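Local coordinates for protein HTH-type dhaKLM operon transcriptional activator DhaS (Lactococcus lactis, PDB 2IU5) that activates transcription of the dhaKLM operon in complex with DhaQ, upon activation by dihydroxyacetone, by binding an inverted repeat that partially overlaps the -35 promoter sequence, at residues L89-D94 with S166-Y171. The protein carries 1 engineered substitution. Numbering follows the deposited sequence.
Sequences LLRYLD and SLEKLY
Asp94 and Arg91 on helix 82-95 grip the loop joining helices 139-163 and 171-183, at Leu167 and at Glu168, where a short 3-10 turn (168-170) begins, in the all-helical C-terminal domain of this TetR-family regulator. The Asp94 carboxylate takes the two consecutive amides at the start of the turn, one on each oxygen: Glu168 N reaches OD2 at 2.9 Å, on the syn side and 23° out of the carboxylate plane, while Leu167 N bonds to OD1, whose position is less certain. With alanine in place of Asp94, both amides would probably lose these acceptors and the turn could shift against the helix. Within the loop, Ser166 OG accepts from Lys169 N at 3.3 Å, an ST motif. The salt bridge lies closer to solvent. Arg91 presents its NE and NH2 edge to the Glu168 carboxylate, the two planes 35° apart; NH2 meets OE2 at 2.9 Å in the guanidinium plane, whereas NE makes weak bonds to both oxygens. Glu168 extends to this edge with CG anti to the backbone N (chi1 176°). On the buried side, away from the salt bridge, Leu167 CD2 presses on Leu93 CB at 3.4 Å, tighter than usual, and Leu167 CB lies 4.0 Å from Leu90 CD2. Leu90 CD1 meets the edge of the Tyr171 ring, 3.9 Å from Tyr171 CD1; the phenol OH bonds to Gln83 O. Trp118 and Thr157 also pack on Leu90. A water donates to Glu168 OE1 at 2.6 Å and to Asp94 OD2 at 2.9 Å, bridging the two carboxylates.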
ATOM      1  N   LEU A  89      -0.376  18.027  -5.827  1.00 19.71           N
ATOM      2  CA  LEU A  89      -0.659  17.190  -4.668  1.00 21.02           C
ATOM      3  C   LEU A  89       0.592  16.909  -3.823  1.00 20.14           C
ATOM      4  O   LEU A  89       0.574  17.033  -2.579  1.00 20.13           O
ATOM      5  CB  LEU A  89      -1.312  15.904  -5.168  1.00 23.89           C
ATOM      6  CG  LEU A  89      -1.773  14.935  -4.105  1.00 27.45           C
ATOM      7  CD1 LEU A  89      -2.748  15.601  -3.150  1.00 31.19           C
ATOM      8  CD2 LEU A  89      -2.392  13.697  -4.743  1.00 28.87           C
ATOM      9  N   LEU A  90       1.703  16.524  -4.453  1.00 18.68           N
ATOM     10  CA  LEU A  90       2.934  16.312  -3.693  1.00 18.99           C
ATOM     11  C   LEU A  90       3.380  17.585  -2.972  1.00 18.12           C
ATOM     12  O   LEU A  90       3.781  17.532  -1.810  1.00 20.26           O
ATOM     13  CB  LEU A  90       4.063  15.790  -4.594  1.00 19.30           C
ATOM     14  CG  LEU A  90       3.746  14.423  -5.195  1.00 21.00           C
ATOM     15  CD1 LEU A  90       4.865  14.015  -6.178  1.00 24.01           C
ATOM     16  CD2 LEU A  90       3.546  13.343  -4.121  1.00 23.30           C
ATOM     17  N   ARG A  91       3.322  18.722  -3.653  1.00 18.82           N
ATOM     18  CA  ARG A  91       3.652  19.991  -3.027  1.00 18.50           C
ATOM     19  C   ARG A  91       2.745  20.310  -1.845  1.00 19.61           C
ATOM     20  O   ARG A  91       3.215  20.808  -0.826  1.00 19.76           O
ATOM     21  CB  ARG A  91       3.562  21.117  -4.044  1.00 20.42           C
ATOM     22  CG  ARG A  91       4.772  21.168  -4.927  1.00 22.01           C
ATOM     23  CD  ARG A  91       4.865  22.449  -5.750  1.00 21.54           C
ATOM     24  NE  ARG A  91       6.016  22.313  -6.611  1.00 24.33           N
ATOM     25  CZ  ARG A  91       6.196  23.033  -7.710  1.00 23.68           C
ATOM     26  NH1 ARG A  91       5.282  23.937  -8.057  1.00 27.52           N
ATOM     27  NH2 ARG A  91       7.276  22.850  -8.444  1.00 26.31           N
ATOM     28  N   TYR A  92       1.458  20.035  -1.973  1.00 18.30           N
ATOM     29  CA  TYR A  92       0.500  20.278  -0.902  1.00 19.05           C
ATOM     30  C   TYR A  92       0.856  19.428   0.298  1.00 20.17           C
ATOM     31  O   TYR A  92       0.843  19.900   1.448  1.00 20.04           O
ATOM     32  CB  TYR A  92      -0.894  19.930  -1.415  1.00 20.25           C
ATOM     33  CG  TYR A  92      -1.952  19.802  -0.324  1.00 19.50           C
ATOM     34  CD1 TYR A  92      -2.581  20.928   0.202  1.00 20.78           C
ATOM     35  CD2 TYR A  92      -2.316  18.550   0.162  1.00 20.51           C
ATOM     36  CE1 TYR A  92      -3.553  20.801   1.195  1.00 22.02           C
ATOM     37  CE2 TYR A  92      -3.276  18.405   1.146  1.00 20.28           C
ATOM     38  CZ  TYR A  92      -3.885  19.535   1.655  1.00 22.33           C
ATOM     39  OH  TYR A  92      -4.830  19.346   2.630  1.00 24.10           O
ATOM     40  N   LEU A  93       1.183  18.162   0.057  1.00 19.76           N
ATOM     41  CA  LEU A  93       1.513  17.261   1.168  1.00 19.08           C
ATOM     42  C   LEU A  93       2.817  17.686   1.827  1.00 20.46           C
ATOM     43  O   LEU A  93       2.952  17.587   3.055  1.00 22.61           O
ATOM     44  CB  LEU A  93       1.585  15.795   0.718  1.00 20.87           C
ATOM     45  CG  LEU A  93       0.215  15.312   0.240  1.00 20.34           C
ATOM     46  CD1 LEU A  93       0.411  13.949  -0.413  1.00 22.62           C
ATOM     47  CD2 LEU A  93      -0.767  15.189   1.391  1.00 23.05           C
ATOM     48  N   ASP A  94       3.787  18.161   1.049  1.00 19.08           N
ATOM     49  CA  ASP A  94       5.027  18.677   1.643  1.00 20.06           C
ATOM     50  C   ASP A  94       4.789  19.930   2.517  1.00 19.56           C
ATOM     51  O   ASP A  94       5.314  20.034   3.627  1.00 20.15           O
ATOM     52  CB  ASP A  94       6.027  19.043   0.542  1.00 22.07           C
ATOM     53  CG  ASP A  94       6.817  17.860   0.036  1.00 26.72           C
ATOM     54  OD1 ASP A  94       6.802  16.796   0.704  1.00 30.66           O
ATOM     55  OD2 ASP A  94       7.455  18.000  -1.040  1.00 25.56           O
ATOM     56  N   SER A 166      10.986  14.664   1.795  1.00 24.39           N
ATOM     57  CA  SER A 166      10.324  15.488   0.793  1.00 23.98           C
ATOM     58  C   SER A 166       9.601  14.587  -0.211  1.00 23.85           C
ATOM     59  O   SER A 166      10.161  13.600  -0.697  1.00 24.33           O
ATOM     60  CB  SER A 166      11.357  16.326   0.033  1.00 27.32           C
ATOM     61  OG  SER A 166      10.844  16.662  -1.252  1.00 31.72           O
ATOM     62  N   LEU A 167       8.362  14.931  -0.521  1.00 22.94           N
ATOM     63  CA  LEU A 167       7.599  14.209  -1.530  1.00 23.42           C
ATOM     64  C   LEU A 167       7.905  14.699  -2.938  1.00 22.99           C
ATOM     65  O   LEU A 167       7.949  13.898  -3.876  1.00 20.73           O
ATOM     66  CB  LEU A 167       6.096  14.343  -1.255  1.00 24.81           C
ATOM     67  CG  LEU A 167       5.510  13.554  -0.077  1.00 26.61           C
ATOM     68  CD1 LEU A 167       6.041  14.095   1.256  1.00 30.71           C
ATOM     69  CD2 LEU A 167       3.991  13.584  -0.113  1.00 29.28           C
ATOM     70  N   GLU A 168       8.113  16.006  -3.084  1.00 22.76           N
ATOM     71  CA  GLU A 168       8.310  16.537  -4.433  1.00 23.04           C
ATOM     72  C   GLU A 168       9.544  15.936  -5.091  1.00 21.57           C
ATOM     73  O   GLU A 168       9.613  15.817  -6.317  1.00 20.84           O
ATOM     74  CB  GLU A 168       8.374  18.065  -4.427  1.00 25.40           C
ATOM     75  CG  GLU A 168       8.667  18.632  -5.821  1.00 27.48           C
ATOM     76  CD  GLU A 168       8.299  20.108  -5.916  1.00 29.93           C
ATOM     77  OE1 GLU A 168       7.688  20.599  -4.957  1.00 31.23           O
ATOM     78  OE2 GLU A 168       8.622  20.755  -6.938  1.00 29.11           O
ATOM     79  N   LYS A 169      10.540  15.541  -4.301  1.00 19.91           N
ATOM     80  CA  LYS A 169      11.728  14.935  -4.869  1.00 21.38           C
ATOM     81  C   LYS A 169      11.436  13.633  -5.598  1.00 21.19           C
ATOM     82  O   LYS A 169      12.266  13.198  -6.407  1.00 23.92           O
ATOM     83  CB  LYS A 169      12.861  14.787  -3.844  1.00 24.46           C
ATOM     84  CG  LYS A 169      12.737  13.620  -2.898  1.00 24.99           C
ATOM     85  CD  LYS A 169      13.992  13.517  -2.030  1.00 29.53           C
ATOM     86  CE  LYS A 169      13.811  12.483  -0.924  1.00 32.64           C
ATOM     87  NZ  LYS A 169      15.143  12.125  -0.363  1.00 36.27           N
ATOM     88  N   LEU A 170      10.280  13.040  -5.305  1.00 18.59           N
ATOM     89  CA  LEU A 170       9.903  11.767  -5.919  1.00 19.10           C
ATOM     90  C   LEU A 170       9.132  11.939  -7.209  1.00 19.17           C
ATOM     91  O   LEU A 170       8.803  10.952  -7.874  1.00 19.36           O
ATOM     92  CB  LEU A 170       9.060  10.945  -4.962  1.00 20.89           C
ATOM     93  CG  LEU A 170       9.701  10.719  -3.598  1.00 21.57           C
ATOM     94  CD1 LEU A 170       8.699   9.942  -2.762  1.00 26.18           C
ATOM     95  CD2 LEU A 170      10.997   9.934  -3.767  1.00 24.86           C
ATOM     96  N   TYR A 171       8.846  13.188  -7.561  1.00 18.95           N
ATOM     97  CA  TYR A 171       7.875  13.430  -8.619  1.00 18.76           C
ATOM     98  C   TYR A 171       8.319  12.844  -9.948  1.00 17.63           C
ATOM     99  O   TYR A 171       7.551  12.132 -10.582  1.00 17.21           O
ATOM    100  CB  TYR A 171       7.664  14.931  -8.730  1.00 18.27           C
ATOM    101  CG  TYR A 171       6.760  15.347  -9.850  1.00 17.43           C
ATOM    102  CD1 TYR A 171       5.441  14.925  -9.895  1.00 19.54           C
ATOM    103  CD2 TYR A 171       7.237  16.157 -10.844  1.00 18.64           C
ATOM    104  CE1 TYR A 171       4.604  15.315 -10.929  1.00 18.66           C
ATOM    105  CE2 TYR A 171       6.432  16.556 -11.881  1.00 20.51           C
ATOM    106  CZ  TYR A 171       5.111  16.124 -11.908  1.00 19.73           C
ATOM    107  OH  TYR A 171       4.313  16.533 -12.954  1.00 20.44           O
TER
HETATM  108  O   HOH W   1       7.519  20.552  -2.326  1.00 17.16           O